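Local coordinates for WbbM protein (Klebsiella pneumoniae, PDB 6U4B) that acts as a bifunctional, magnesium-binding O-antigen polymerase, probably joining two glycosyltransferase activities in one chain, at residues A413-L418 and A474-F479; A301-I306 and E417-P422; Y183-A188 and D235-A240; F231-N236 and E259-I264; G121-P126 and K134-N139. All blocks are in the same frame, centred on the assembly; numbering follows the deposited sequence.

The five contacts fall into two groups, one in each of the two main regions of the chain. Contacts 5, 3 and 4 lie in the DUF4422 region, contacts 2 and 1 in the glycosyltransferase family 8 region, and contact 5 closes before the others open. Contacts 3 and 4 have centres about 9 Å apart and share helix 220-240. Contact 5 lies about 30 Å, centre to centre, from contact 4. Contacts 1 and 2 share Glu417 and Leu418, lie about 5 Å apart between centres and reach the same mixed sheet. Between the two groups, centres are about 43 to 57 Å apart, consistent with two separate catalytic modules in one bifunctional enzyme.

Contact 1: residues A413-L418 and A474-F479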
# COMPACT_ATOMS: atom_id res chain seq x y z
N ALA A 413 14.05 6.65 -12.74
CA ALA A 413 14.15 8.05 -13.08
C ALA A 413 13.10 8.39 -14.13
O ALA A 413 12.46 7.50 -14.71
CB ALA A 413 15.55 8.41 -13.58
N ASP A 414 12.92 9.68 -14.35
CA ASP A 414 12.00 10.16 -15.38
C ASP A 414 12.52 9.78 -16.76
O ASP A 414 13.62 10.18 -17.15
CB ASP A 414 11.84 11.68 -15.25
CG ASP A 414 10.90 12.27 -16.29
OD1 ASP A 414 10.23 11.51 -17.01
OD2 ASP A 414 10.84 13.51 -16.38
N LEU A 415 11.73 8.98 -17.49
CA LEU A 415 12.12 8.63 -18.86
C LEU A 415 12.15 9.84 -19.78
O LEU A 415 12.75 9.77 -20.85
CB LEU A 415 11.17 7.57 -19.42
CG LEU A 415 11.52 6.10 -19.21
CD1 LEU A 415 10.46 5.21 -19.85
CD2 LEU A 415 12.89 5.80 -19.78
N GLY A 416 11.53 10.95 -19.37
CA GLY A 416 11.46 12.14 -20.20
C GLY A 416 12.79 12.79 -20.49
O GLY A 416 12.92 13.47 -21.51
N GLU A 417 13.79 12.60 -19.62
CA GLU A 417 15.08 13.23 -19.87
C GLU A 417 15.85 12.54 -20.99
O GLU A 417 16.79 13.13 -21.54
CB GLU A 417 15.92 13.28 -18.60
CG GLU A 417 16.04 11.98 -17.83
CD GLU A 417 16.61 12.18 -16.43
OE1 GLU A 417 17.81 11.92 -16.23
OE2 GLU A 417 15.85 12.62 -15.53
N LEU A 418 15.48 11.31 -21.36
CA LEU A 418 16.04 10.70 -22.56
C LEU A 418 15.63 11.47 -23.81
O LEU A 418 16.37 11.51 -24.79
CB LEU A 418 15.61 9.24 -22.67
CG LEU A 418 16.27 8.25 -21.71
CD1 LEU A 418 15.82 6.83 -22.02
CD2 LEU A 418 17.78 8.36 -21.78
N ALA A 474 20.03 -3.16 -27.06
CA ALA A 474 18.71 -2.79 -27.57
C ALA A 474 17.63 -2.75 -26.49
O ALA A 474 16.45 -2.60 -26.81
CB ALA A 474 18.28 -3.77 -28.67
N GLY A 475 18.01 -2.88 -25.21
CA GLY A 475 17.03 -2.88 -24.14
C GLY A 475 16.41 -1.53 -23.87
O GLY A 475 15.36 -1.46 -23.22
N ILE A 476 17.03 -0.45 -24.34
CA ILE A 476 16.44 0.88 -24.26
C ILE A 476 16.99 1.71 -25.42
O ILE A 476 18.21 1.82 -25.60
CB ILE A 476 16.70 1.53 -22.88
CG1 ILE A 476 15.86 2.80 -22.71
CG2 ILE A 476 18.18 1.82 -22.63
CD1 ILE A 476 15.81 3.29 -21.26
N ILE A 477 16.10 2.24 -26.25
CA ILE A 477 16.48 2.93 -27.47
C ILE A 477 15.61 4.16 -27.65
O ILE A 477 14.38 4.06 -27.60
CB ILE A 477 16.34 2.02 -28.71
CG1 ILE A 477 17.09 0.70 -28.53
CG2 ILE A 477 16.85 2.74 -29.95
CD1 ILE A 477 16.84 -0.30 -29.64
N VAL A 478 16.24 5.31 -27.87
CA VAL A 478 15.53 6.51 -28.29
C VAL A 478 15.54 6.53 -29.82
O VAL A 478 16.59 6.74 -30.43
CB VAL A 478 16.15 7.78 -27.72
CG1 VAL A 478 15.33 8.99 -28.13
CG2 VAL A 478 16.24 7.69 -26.20
N PHE A 479 14.38 6.30 -30.42
CA PHE A 479 14.27 6.32 -31.87
C PHE A 479 14.13 7.75 -32.37
O PHE A 479 13.24 8.49 -31.91
CB PHE A 479 13.08 5.48 -32.33
CG PHE A 479 13.32 4.00 -32.30
CD1 PHE A 479 13.31 3.30 -31.11
CD2 PHE A 479 13.55 3.31 -33.48
CE1 PHE A 479 13.54 1.94 -31.09
CE2 PHE A 479 13.77 1.94 -33.46
CZ PHE A 479 13.76 1.26 -32.26
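Leu418 and Ile476 meet with no ring or other flat group between them; the planar group bearing on the geometry is the carboxylate of Asp414, at the start of the same turn as Leu418. Its OD1 takes the N-H of Gly416 at 2.8 Å from Gly416 N, and the donor stands well above the carboxylate plane, 68° out of it. This is an Asx turn. OD1 is also hydrogen-bonded to Tyr333 OH, and OD2 forms a salt bridge with Lys331 NZ.

The turn brings Leu415 and Leu418 round to one side, and a backbone bond of 3.2 Å from Leu418 N to Leu415 O tightens it. Across the contact everything is apolar. The methyl CD1 of Ile476 is the common target: Leu418 CD1 approaches it to 3.6 Å and Leu415 CD2 to 4.1 Å, each leucine lying at a slant to the isoleucine. With CG1 opposite the backbone N (chi1 -169°) and CD1 extended beyond it, Ile476, at the corner leading into strand 477-479, reaches this pair. Val478 brings CG2 to 3.9 Å from Leu418 CB, so Leu418 spans Ile476 and Val478, its CB on the valine and its CD1 on the isoleucine.

The four touching residues are buried. The side chain of Ile476 lies about 9 Å from the magnesium ion held by Asp406, Asp408 and His560, so this packing is near the DxD metal site expected of family 8 glycosyltransferases without touching it. Strand 477-479 runs antiparallel between strands 402-405 and 428-432, with Val403 beside Leu418 and Val478, while Trp525 covers Leu415 and Leu418.

Contact 2: residues A301-I306 and E417-P422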
# COMPACT_ATOMS: atom_id res chain seq x y z
N ALA A 301 4.29 14.99 -25.36
CA ALA A 301 4.38 13.94 -24.35
C ALA A 301 5.66 13.15 -24.56
O ALA A 301 6.39 13.36 -25.53
CB ALA A 301 3.16 13.02 -24.40
N VAL A 302 5.92 12.25 -23.62
CA VAL A 302 7.03 11.31 -23.70
C VAL A 302 6.50 9.99 -24.25
O VAL A 302 5.86 9.22 -23.51
CB VAL A 302 7.70 11.11 -22.33
CG1 VAL A 302 8.85 10.11 -22.44
CG2 VAL A 302 8.18 12.44 -21.78
N PRO A 303 6.72 9.68 -25.53
CA PRO A 303 6.21 8.43 -26.10
C PRO A 303 7.08 7.26 -25.66
O PRO A 303 8.29 7.24 -25.93
CB PRO A 303 6.29 8.66 -27.62
CG PRO A 303 6.54 10.14 -27.78
CD PRO A 303 7.30 10.55 -26.56
N VAL A 304 6.47 6.28 -25.00
CA VAL A 304 7.16 5.11 -24.48
C VAL A 304 6.55 3.88 -25.11
O VAL A 304 5.33 3.68 -25.05
CB VAL A 304 7.09 5.04 -22.95
CG1 VAL A 304 7.79 3.80 -22.44
CG2 VAL A 304 7.69 6.30 -22.33
N VAL A 305 7.38 3.04 -25.71
CA VAL A 305 6.93 1.86 -26.44
C VAL A 305 7.47 0.62 -25.75
O VAL A 305 8.68 0.50 -25.52
CB VAL A 305 7.36 1.90 -27.92
CG1 VAL A 305 6.93 0.63 -28.63
CG2 VAL A 305 6.76 3.11 -28.58
N ILE A 306 6.56 -0.30 -25.42
CA ILE A 306 6.89 -1.56 -24.76
C ILE A 306 6.25 -2.69 -25.55
O ILE A 306 5.21 -2.51 -26.19
CB ILE A 306 6.41 -1.58 -23.29
CG1 ILE A 306 6.68 -0.23 -22.61
CG2 ILE A 306 7.09 -2.69 -22.52
CD1 ILE A 306 5.96 -0.05 -21.29
N GLU A 417 13.79 12.60 -19.62
CA GLU A 417 15.08 13.23 -19.87
C GLU A 417 15.85 12.54 -20.99
O GLU A 417 16.79 13.13 -21.54
CB GLU A 417 15.92 13.28 -18.60
CG GLU A 417 16.04 11.98 -17.83
CD GLU A 417 16.61 12.18 -16.43
OE1 GLU A 417 17.81 11.92 -16.23
OE2 GLU A 417 15.85 12.62 -15.53
N LEU A 418 15.48 11.31 -21.36
CA LEU A 418 16.04 10.70 -22.56
C LEU A 418 15.63 11.47 -23.81
O LEU A 418 16.37 11.51 -24.79
CB LEU A 418 15.61 9.24 -22.67
CG LEU A 418 16.27 8.25 -21.71
CD1 LEU A 418 15.82 6.83 -22.02
CD2 LEU A 418 17.78 8.36 -21.78
N LEU A 419 14.45 12.10 -23.78
CA LEU A 419 14.01 12.91 -24.91
C LEU A 419 14.78 14.22 -25.02
O LEU A 419 14.78 14.83 -26.09
CB LEU A 419 12.51 13.21 -24.79
CG LEU A 419 11.53 12.07 -25.06
CD1 LEU A 419 10.11 12.60 -25.13
CD2 LEU A 419 11.90 11.34 -26.34
N ASP A 420 15.42 14.67 -23.94
CA ASP A 420 16.18 15.91 -23.96
C ASP A 420 17.61 15.73 -24.46
O ASP A 420 18.30 16.74 -24.68
CB ASP A 420 16.21 16.54 -22.56
CG ASP A 420 14.83 16.94 -22.08
OD1 ASP A 420 13.98 17.28 -22.93
OD2 ASP A 420 14.60 16.92 -20.85
N VAL A 421 18.07 14.50 -24.63
CA VAL A 421 19.44 14.27 -25.10
C VAL A 421 19.56 14.73 -26.55
O VAL A 421 18.75 14.31 -27.40
CB VAL A 421 19.82 12.80 -24.96
CG1 VAL A 421 21.18 12.53 -25.58
CG2 VAL A 421 19.81 12.39 -23.49
N PRO A 422 20.53 15.58 -26.89
CA PRO A 422 20.68 16.02 -28.29
C PRO A 422 21.07 14.85 -29.18
O PRO A 422 22.06 14.15 -28.93
CB PRO A 422 21.80 17.06 -28.22
CG PRO A 422 21.87 17.47 -26.77
CD PRO A 422 21.49 16.25 -25.99
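Leu419 reaches across to Val302 and Pro303 with a single methyl, CD1, and the interactions fall into two kinds. The first is packing of side chain on side chain. Leu419 CD1 lies 3.9 Å from Val302 CG2, and CG1 of the same valine is equally near, so the methyl sits over the side of the valine formed by CA, CG1 and CG2. The same methyl also meets the proline ring at Pro303 CD, 3.8 Å away. Both neighbours are met at a slant.

The second kind is packing of side chain on backbone. The closest approach in the contact is Leu419 CD1 to Val302 CA, 3.6 Å, and the carbonyl atom Ala301 O lies 3.8 Å from the same methyl, a distance that fits van der Waals contact. With CG opposite its own carbonyl carbon (chi1 -72°), the leucine side chain extends toward the strand. Leu419 O accepts a hydrogen bond from Lys401 NZ, and the backbone of Val302 pairs with Asn332 and Asp334.

Val302 and Pro303 open strand 302-309, the first strand of the mixed sheet, consistent with the GT-A fold of family 8 glycosyltransferases; strands 333-340 and 402-405 flank it in parallel. Val403 of strand 402-405 also touches Leu419, so the turn holding 417-420 packs against two neighbouring strands, while helix 313-325 covers Val304 and Ile306 further along.

Contact 3: residues Y183-A188 and D235-A240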
# COMPACT_ATOMS: atom_id res chain seq x y z
N TYR A 183 -37.64 -12.46 -36.83
CA TYR A 183 -38.05 -11.65 -37.97
C TYR A 183 -39.55 -11.38 -37.94
O TYR A 183 -39.99 -10.28 -38.30
CB TYR A 183 -37.65 -12.34 -39.27
CG TYR A 183 -37.99 -11.57 -40.53
CD1 TYR A 183 -38.72 -12.16 -41.56
CD2 TYR A 183 -37.60 -10.25 -40.69
CE1 TYR A 183 -39.04 -11.46 -42.71
CE2 TYR A 183 -37.91 -9.54 -41.83
CZ TYR A 183 -38.63 -10.15 -42.84
OH TYR A 183 -38.94 -9.44 -43.98
N GLN A 184 -40.34 -12.37 -37.52
CA GLN A 184 -41.78 -12.15 -37.35
C GLN A 184 -42.04 -11.02 -36.36
O GLN A 184 -42.94 -10.20 -36.57
CB GLN A 184 -42.46 -13.43 -36.87
CG GLN A 184 -42.62 -14.50 -37.94
CD GLN A 184 -43.31 -15.74 -37.41
OE1 GLN A 184 -42.73 -16.49 -36.61
NE2 GLN A 184 -44.54 -15.96 -37.84
N ALA A 185 -41.28 -10.97 -35.27
CA ALA A 185 -41.45 -9.91 -34.28
C ALA A 185 -41.14 -8.54 -34.89
O ALA A 185 -41.82 -7.55 -34.59
CB ALA A 185 -40.57 -10.17 -33.07
N ALA A 186 -40.11 -8.47 -35.74
CA ALA A 186 -39.77 -7.21 -36.38
C ALA A 186 -40.84 -6.79 -37.39
O ALA A 186 -41.14 -5.60 -37.52
CB ALA A 186 -38.41 -7.31 -37.06
N ILE A 187 -41.43 -7.76 -38.09
CA ILE A 187 -42.48 -7.45 -39.06
C ILE A 187 -43.69 -6.85 -38.36
O ILE A 187 -44.27 -5.86 -38.83
CB ILE A 187 -42.85 -8.71 -39.87
CG1 ILE A 187 -41.71 -9.11 -40.80
CG2 ILE A 187 -44.14 -8.49 -40.66
CD1 ILE A 187 -41.27 -8.00 -41.73
N ALA A 188 -44.09 -7.43 -37.23
CA ALA A 188 -45.24 -6.91 -36.50
C ALA A 188 -45.01 -5.47 -36.04
O ALA A 188 -45.95 -4.67 -36.00
CB ALA A 188 -45.55 -7.80 -35.30
N ASP A 235 -35.32 -0.31 -31.78
CA ASP A 235 -35.57 -0.03 -30.37
C ASP A 235 -36.71 -0.89 -29.84
O ASP A 235 -36.60 -1.52 -28.78
CB ASP A 235 -35.88 1.45 -30.16
CG ASP A 235 -34.67 2.34 -30.35
OD1 ASP A 235 -34.86 3.51 -30.75
OD2 ASP A 235 -33.54 1.87 -30.11
N ASN A 236 -37.84 -0.91 -30.56
CA ASN A 236 -38.96 -1.75 -30.14
C ASN A 236 -38.63 -3.23 -30.27
O ASN A 236 -39.13 -4.04 -29.48
CB ASN A 236 -40.20 -1.41 -30.96
CG ASN A 236 -40.81 -0.07 -30.57
OD1 ASN A 236 -40.10 0.89 -30.27
ND2 ASN A 236 -42.14 -0.01 -30.56
N LEU A 237 -37.79 -3.59 -31.24
CA LEU A 237 -37.43 -5.00 -31.42
C LEU A 237 -36.71 -5.54 -30.19
O LEU A 237 -36.89 -6.71 -29.82
CB LEU A 237 -36.56 -5.16 -32.66
CG LEU A 237 -36.22 -6.61 -33.03
CD1 LEU A 237 -37.50 -7.39 -33.33
CD2 LEU A 237 -35.26 -6.66 -34.20
N GLU A 238 -35.90 -4.70 -29.53
CA GLU A 238 -35.20 -5.14 -28.33
C GLU A 238 -36.17 -5.56 -27.23
O GLU A 238 -35.87 -6.46 -26.44
CB GLU A 238 -34.28 -4.03 -27.82
CG GLU A 238 -33.16 -3.65 -28.76
CD GLU A 238 -32.03 -2.93 -28.05
OE1 GLU A 238 -31.00 -2.65 -28.69
OE2 GLU A 238 -32.17 -2.65 -26.84
N ASP A 239 -37.34 -4.92 -27.16
CA ASP A 239 -38.34 -5.27 -26.16
C ASP A 239 -39.16 -6.49 -26.54
O ASP A 239 -39.77 -7.11 -25.66
CB ASP A 239 -39.28 -4.09 -25.90
CG ASP A 239 -38.59 -2.92 -25.22
OD1 ASP A 239 -37.79 -3.16 -24.29
OD2 ASP A 239 -38.84 -1.77 -25.62
N ALA A 240 -39.18 -6.86 -27.82
CA ALA A 240 -40.10 -7.87 -28.33
C ALA A 240 -39.47 -9.25 -28.49
O ALA A 240 -40.21 -10.22 -28.66
CB ALA A 240 -40.68 -7.42 -29.68
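Leu237 lays CD1 over the backbone between Ala185 and Ala186, and this one branch makes most of the contact. The nearest atom is Ala186 N, 3.7 Å from Leu237 CD1, and the methyl Ala186 CB follows at 3.8 Å. Ala185 CB stands 4.1 Å from Leu237 CD1. The methyl therefore settles against the turn of helix 180-193 where two successive alanines leave its backbone open to approach. Leu237 gets there because CG lies opposite its backbone N (chi1 -174°), while a second torsion of 61° turns CD1 toward the partner helix.

This is helix-on-helix packing within the DUF4422 region. The short segments of helices 180-193 and 220-240 approach to 9.5 Å between axes, with 130° between their N-to-C directions, so the helices run roughly antiparallel but clearly inclined. One turn further on, Ala240 points its CB at that of Ala185, and the two methyls stand 4.4 Å apart at the more exposed margin.

Ile257 of helix 253-272 also touches Ala186, so a third helix adjoins the alanine surface. Ala240 extends the helix pairing by meeting Ile189. Helix 220-240 turns another side to the second subunit, where Glu238 packs on Phe543 of that subunit and Asp239 on Ala544 of that subunit.

Contact 4: residues F231-N236 and E259-I264; sequences FSILDN and ERLFNI
Leu261, which packs on Ile233 and Leu234, rides on a helix whose side-chain amide at Asn263 reaches back one turn: Asn263 ND2 donates to Glu259 O at 2.7 Å. The contact pairs this helix, 253-272, with helix 220-240, consecutive in the helical part of the DUF4422 region. The amide bond to Glu259 O is short but bent, 137° at the hydrogen, and the donor is tilted 19° from the carbonyl plane. The carbonyl oxygen lies close to the plane of the amide. On the far end of that amide, OD1 receives Tyr211 N, so the group is gripped at both its ends.

The meeting of the two helices is itself wholly apolar. Ile233 and Leu261 are the facing residues, their CA atoms 9.1 Å apart, a separation that side chains from both helices bridge. Ile233 CG2, set opposite its backbone N, comes in at a slant to Leu261. Leu234 passes Leu261 in the opposite direction, and only their end methyls touch.

Val190 of helix 180-193 and Tyr194 also touch Ile233. Ser232 OG is hydrogen-bonded to Trp229 O of its own helix and to Tyr194 OH, the latter linking helix 220-240 to the residues after helix 180-193. All three touching side chains are buried. A single methyl, Leu261 CD1, serves both partners, standing 3.9 Å from Ile233 CG2 and 4.0 Å from Leu234 CD2.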
# COMPACT_ATOMS: atom_id res chain seq x y z
N PHE A 231 -34.04 2.57 -36.75
CA PHE A 231 -33.71 2.41 -35.34
C PHE A 231 -34.92 2.57 -34.43
O PHE A 231 -34.88 2.08 -33.30
CB PHE A 231 -32.59 3.38 -34.95
CG PHE A 231 -31.24 2.95 -35.44
CD1 PHE A 231 -30.54 1.96 -34.79
CD2 PHE A 231 -30.68 3.53 -36.58
CE1 PHE A 231 -29.31 1.54 -35.24
CE2 PHE A 231 -29.44 3.12 -37.04
CZ PHE A 231 -28.75 2.12 -36.37
N SER A 232 -35.98 3.23 -34.89
CA SER A 232 -37.23 3.20 -34.14
C SER A 232 -37.79 1.79 -34.08
O SER A 232 -38.33 1.36 -33.05
CB SER A 232 -38.26 4.15 -34.76
OG SER A 232 -38.74 3.65 -35.99
N ILE A 233 -37.65 1.04 -35.17
CA ILE A 233 -38.08 -0.36 -35.18
C ILE A 233 -37.16 -1.21 -34.33
O ILE A 233 -37.62 -2.07 -33.56
CB ILE A 233 -38.15 -0.87 -36.63
CG1 ILE A 233 -39.26 -0.15 -37.40
CG2 ILE A 233 -38.34 -2.38 -36.66
CD1 ILE A 233 -39.09 -0.20 -38.90
N LEU A 234 -35.85 -1.00 -34.44
CA LEU A 234 -34.91 -1.81 -33.68
C LEU A 234 -35.02 -1.55 -32.18
O LEU A 234 -34.86 -2.48 -31.39
CB LEU A 234 -33.48 -1.55 -34.17
CG LEU A 234 -33.21 -1.89 -35.65
CD1 LEU A 234 -31.74 -1.71 -36.00
CD2 LEU A 234 -33.68 -3.31 -35.98
N ASP A 235 -35.32 -0.31 -31.78
CA ASP A 235 -35.57 -0.03 -30.37
C ASP A 235 -36.71 -0.89 -29.84
O ASP A 235 -36.60 -1.52 -28.78
CB ASP A 235 -35.88 1.45 -30.16
CG ASP A 235 -34.67 2.34 -30.35
OD1 ASP A 235 -34.86 3.51 -30.75
OD2 ASP A 235 -33.54 1.87 -30.11
N ASN A 236 -37.84 -0.91 -30.56
CA ASN A 236 -38.96 -1.75 -30.14
C ASN A 236 -38.63 -3.23 -30.27
O ASN A 236 -39.13 -4.04 -29.48
CB ASN A 236 -40.20 -1.41 -30.96
CG ASN A 236 -40.81 -0.07 -30.57
OD1 ASN A 236 -40.10 0.89 -30.27
ND2 ASN A 236 -42.14 -0.01 -30.56
N GLU A 259 -30.99 -6.23 -42.48
CA GLU A 259 -30.80 -6.44 -43.91
C GLU A 259 -32.14 -6.57 -44.62
O GLU A 259 -32.30 -6.13 -45.77
CB GLU A 259 -29.96 -7.69 -44.16
CG GLU A 259 -28.51 -7.57 -43.73
CD GLU A 259 -27.71 -8.81 -44.08
OE1 GLU A 259 -26.85 -9.22 -43.28
OE2 GLU A 259 -27.96 -9.39 -45.16
N ARG A 260 -33.12 -7.19 -43.96
CA ARG A 260 -34.46 -7.32 -44.54
C ARG A 260 -35.22 -6.00 -44.46
O ARG A 260 -35.91 -5.63 -45.41
CB ARG A 260 -35.25 -8.42 -43.83
CG ARG A 260 -34.88 -9.84 -44.24
CD ARG A 260 -33.57 -10.31 -43.61
NE ARG A 260 -33.21 -11.65 -44.05
CZ ARG A 260 -32.08 -12.26 -43.73
NH1 ARG A 260 -31.19 -11.65 -42.95
NH2 ARG A 260 -31.84 -13.49 -44.17
N LEU A 261 -35.10 -5.29 -43.33
CA LEU A 261 -35.77 -4.00 -43.20
C LEU A 261 -35.26 -3.01 -44.23
O LEU A 261 -36.03 -2.17 -44.73
CB LEU A 261 -35.58 -3.46 -41.78
CG LEU A 261 -36.21 -4.29 -40.65
CD1 LEU A 261 -35.83 -3.73 -39.29
CD2 LEU A 261 -37.72 -4.35 -40.81
N PHE A 262 -33.97 -3.08 -44.55
CA PHE A 262 -33.39 -2.24 -45.59
C PHE A 262 -34.15 -2.40 -46.90
O PHE A 262 -34.48 -1.41 -47.57
CB PHE A 262 -31.91 -2.60 -45.76
CG PHE A 262 -31.15 -1.70 -46.70
CD1 PHE A 262 -31.14 -0.33 -46.51
CD2 PHE A 262 -30.41 -2.23 -47.74
CE1 PHE A 262 -30.43 0.49 -47.37
CE2 PHE A 262 -29.70 -1.42 -48.60
CZ PHE A 262 -29.71 -0.05 -48.41
N ASN A 263 -34.46 -3.64 -47.28
CA ASN A 263 -35.21 -3.90 -48.50
C ASN A 263 -36.65 -3.40 -48.39
O ASN A 263 -37.18 -2.81 -49.33
CB ASN A 263 -35.19 -5.39 -48.82
CG ASN A 263 -33.84 -5.86 -49.33
OD1 ASN A 263 -33.60 -5.88 -50.54
ND2 ASN A 263 -32.96 -6.23 -48.41
N ILE A 264 -37.30 -3.66 -47.25
CA ILE A 264 -38.67 -3.20 -47.05
C ILE A 264 -38.75 -1.68 -47.19
O ILE A 264 -39.68 -1.14 -47.80
CB ILE A 264 -39.20 -3.67 -45.69
CG1 ILE A 264 -39.31 -5.20 -45.66
CG2 ILE A 264 -40.54 -3.02 -45.37
CD1 ILE A 264 -39.64 -5.77 -44.30

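Contact 5: residues G121-P126 and K134-N139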
# COMPACT_ATOMS: atom_id res chain seq x y z
N GLY A 121 -20.61 -13.57 -57.27
CA GLY A 121 -20.85 -12.26 -57.83
C GLY A 121 -19.99 -11.16 -57.25
O GLY A 121 -20.41 -10.00 -57.21
N VAL A 122 -18.79 -11.49 -56.78
CA VAL A 122 -17.84 -10.51 -56.27
C VAL A 122 -16.63 -10.46 -57.19
O VAL A 122 -16.29 -11.45 -57.84
CB VAL A 122 -17.42 -10.81 -54.81
CG1 VAL A 122 -18.64 -10.79 -53.89
CG2 VAL A 122 -16.70 -12.14 -54.72
N VAL A 123 -16.00 -9.30 -57.25
CA VAL A 123 -14.79 -9.10 -58.03
C VAL A 123 -13.60 -9.17 -57.08
O VAL A 123 -13.48 -8.35 -56.17
CB VAL A 123 -14.82 -7.77 -58.80
CG1 VAL A 123 -13.60 -7.65 -59.70
CG2 VAL A 123 -16.10 -7.66 -59.61
N ASN A 124 -12.73 -10.16 -57.29
CA ASN A 124 -11.61 -10.39 -56.39
C ASN A 124 -10.39 -9.60 -56.84
O ASN A 124 -10.15 -9.42 -58.04
CB ASN A 124 -11.28 -11.89 -56.34
CG ASN A 124 -12.44 -12.72 -55.81
OD1 ASN A 124 -13.36 -13.06 -56.56
ND2 ASN A 124 -12.40 -13.05 -54.53
N HIS A 125 -9.62 -9.12 -55.86
CA HIS A 125 -8.36 -8.43 -56.08
C HIS A 125 -7.45 -8.86 -54.94
O HIS A 125 -7.90 -8.97 -53.79
CB HIS A 125 -8.53 -6.91 -56.10
CG HIS A 125 -7.41 -6.19 -56.79
ND1 HIS A 125 -6.27 -5.77 -56.14
CD2 HIS A 125 -7.26 -5.81 -58.09
CE1 HIS A 125 -5.47 -5.16 -57.00
NE2 HIS A 125 -6.05 -5.17 -58.19
N PRO A 126 -6.17 -9.13 -55.23
CA PRO A 126 -5.27 -9.69 -54.21
C PRO A 126 -5.21 -8.89 -52.92
O PRO A 126 -5.59 -9.40 -51.86
CB PRO A 126 -3.90 -9.72 -54.92
CG PRO A 126 -4.07 -8.90 -56.17
CD PRO A 126 -5.51 -9.02 -56.54
N LYS A 134 -7.65 2.42 -58.18
CA LYS A 134 -7.81 3.02 -59.50
C LYS A 134 -8.86 2.29 -60.33
O LYS A 134 -9.76 2.92 -60.90
CB LYS A 134 -6.47 3.03 -60.24
CG LYS A 134 -6.51 3.70 -61.61
CD LYS A 134 -6.61 5.21 -61.50
CE LYS A 134 -6.63 5.88 -62.87
NZ LYS A 134 -7.90 5.64 -63.61
N ILE A 135 -8.77 0.96 -60.42
CA ILE A 135 -9.65 0.23 -61.32
C ILE A 135 -11.08 0.21 -60.79
O ILE A 135 -12.04 0.17 -61.58
CB ILE A 135 -9.12 -1.20 -61.56
CG1 ILE A 135 -9.21 -2.04 -60.28
CG2 ILE A 135 -7.70 -1.16 -62.08
CD1 ILE A 135 -8.85 -3.50 -60.50
N PHE A 136 -11.26 0.25 -59.47
CA PHE A 136 -12.58 0.21 -58.87
C PHE A 136 -13.07 1.60 -58.48
O PHE A 136 -14.08 1.72 -57.78
CB PHE A 136 -12.57 -0.73 -57.67
CG PHE A 136 -12.30 -2.16 -58.04
CD1 PHE A 136 -12.95 -2.74 -59.12
CD2 PHE A 136 -11.37 -2.91 -57.34
CE1 PHE A 136 -12.70 -4.05 -59.48
CE2 PHE A 136 -11.11 -4.22 -57.70
CZ PHE A 136 -11.77 -4.79 -58.77
N GLY A 137 -12.38 2.65 -58.92
CA GLY A 137 -12.87 4.01 -58.77
C GLY A 137 -13.05 4.45 -57.33
O GLY A 137 -14.00 5.19 -57.03
N LEU A 138 -12.16 4.03 -56.44
CA LEU A 138 -12.25 4.39 -55.03
C LEU A 138 -11.47 5.67 -54.74
O LEU A 138 -10.50 5.70 -53.99
CB LEU A 138 -11.76 3.23 -54.17
CG LEU A 138 -12.68 2.00 -54.19
CD1 LEU A 138 -11.96 0.79 -53.64
CD2 LEU A 138 -13.96 2.27 -53.41
N ASN A 139 -11.92 6.75 -55.39
CA ASN A 139 -11.34 8.07 -55.20
C ASN A 139 -12.45 9.10 -55.31
O ASN A 139 -13.57 8.79 -55.75
CB ASN A 139 -10.22 8.34 -56.21
CG ASN A 139 -10.63 8.00 -57.63
OD1 ASN A 139 -11.34 8.76 -58.28
ND2 ASN A 139 -10.18 6.85 -58.11
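Phe136 leaves its backbone toward Val123 and His125, with CG opposite the carbonyl carbon at chi1 -64°, and its outer atoms do the touching. From CB and CG the side chain runs into the ring. Along one side of the ring CE1 comes 3.7 Å from Val123 CG1; along the other CE2 lies 4.1 Å from His125 CB, which stands at the ring edge near its plane. At the tip, CZ meets Val123 CG1 at 3.5 Å, the tightest approach. The faces are a separate matter: Ile135 CG1 lies over the centre of one of them, 3.6 Å above the plane. The same isoleucine then sends its CD1 to His125 CD2, 3.7 Å away.

Helix 130-135 ends in a Schellman motif, in which Gly137, at positive phi, lets Leu138 N return to Glu133 O; Phe136, the first residue past the helix, projects onto strand 122-125. That strand lies parallel to strand 277-285, whose Thr283 also touches Phe136, and Phe115 meets the Phe136 ring edge-to-face.

His125 meets the cluster with CB and CD2, its ring oblique to Ile135 CD1, with NE2 also close. Pro126 CD lies 3.3 Å above one face of the imidazole, offset toward the rim. Its ND1 bonds to Cys127 O; since a carbonyl oxygen can only accept, ND1 probably carries a proton. The imidazole can thus serve as a packing surface while ND1 is satisfied by Cys127 O.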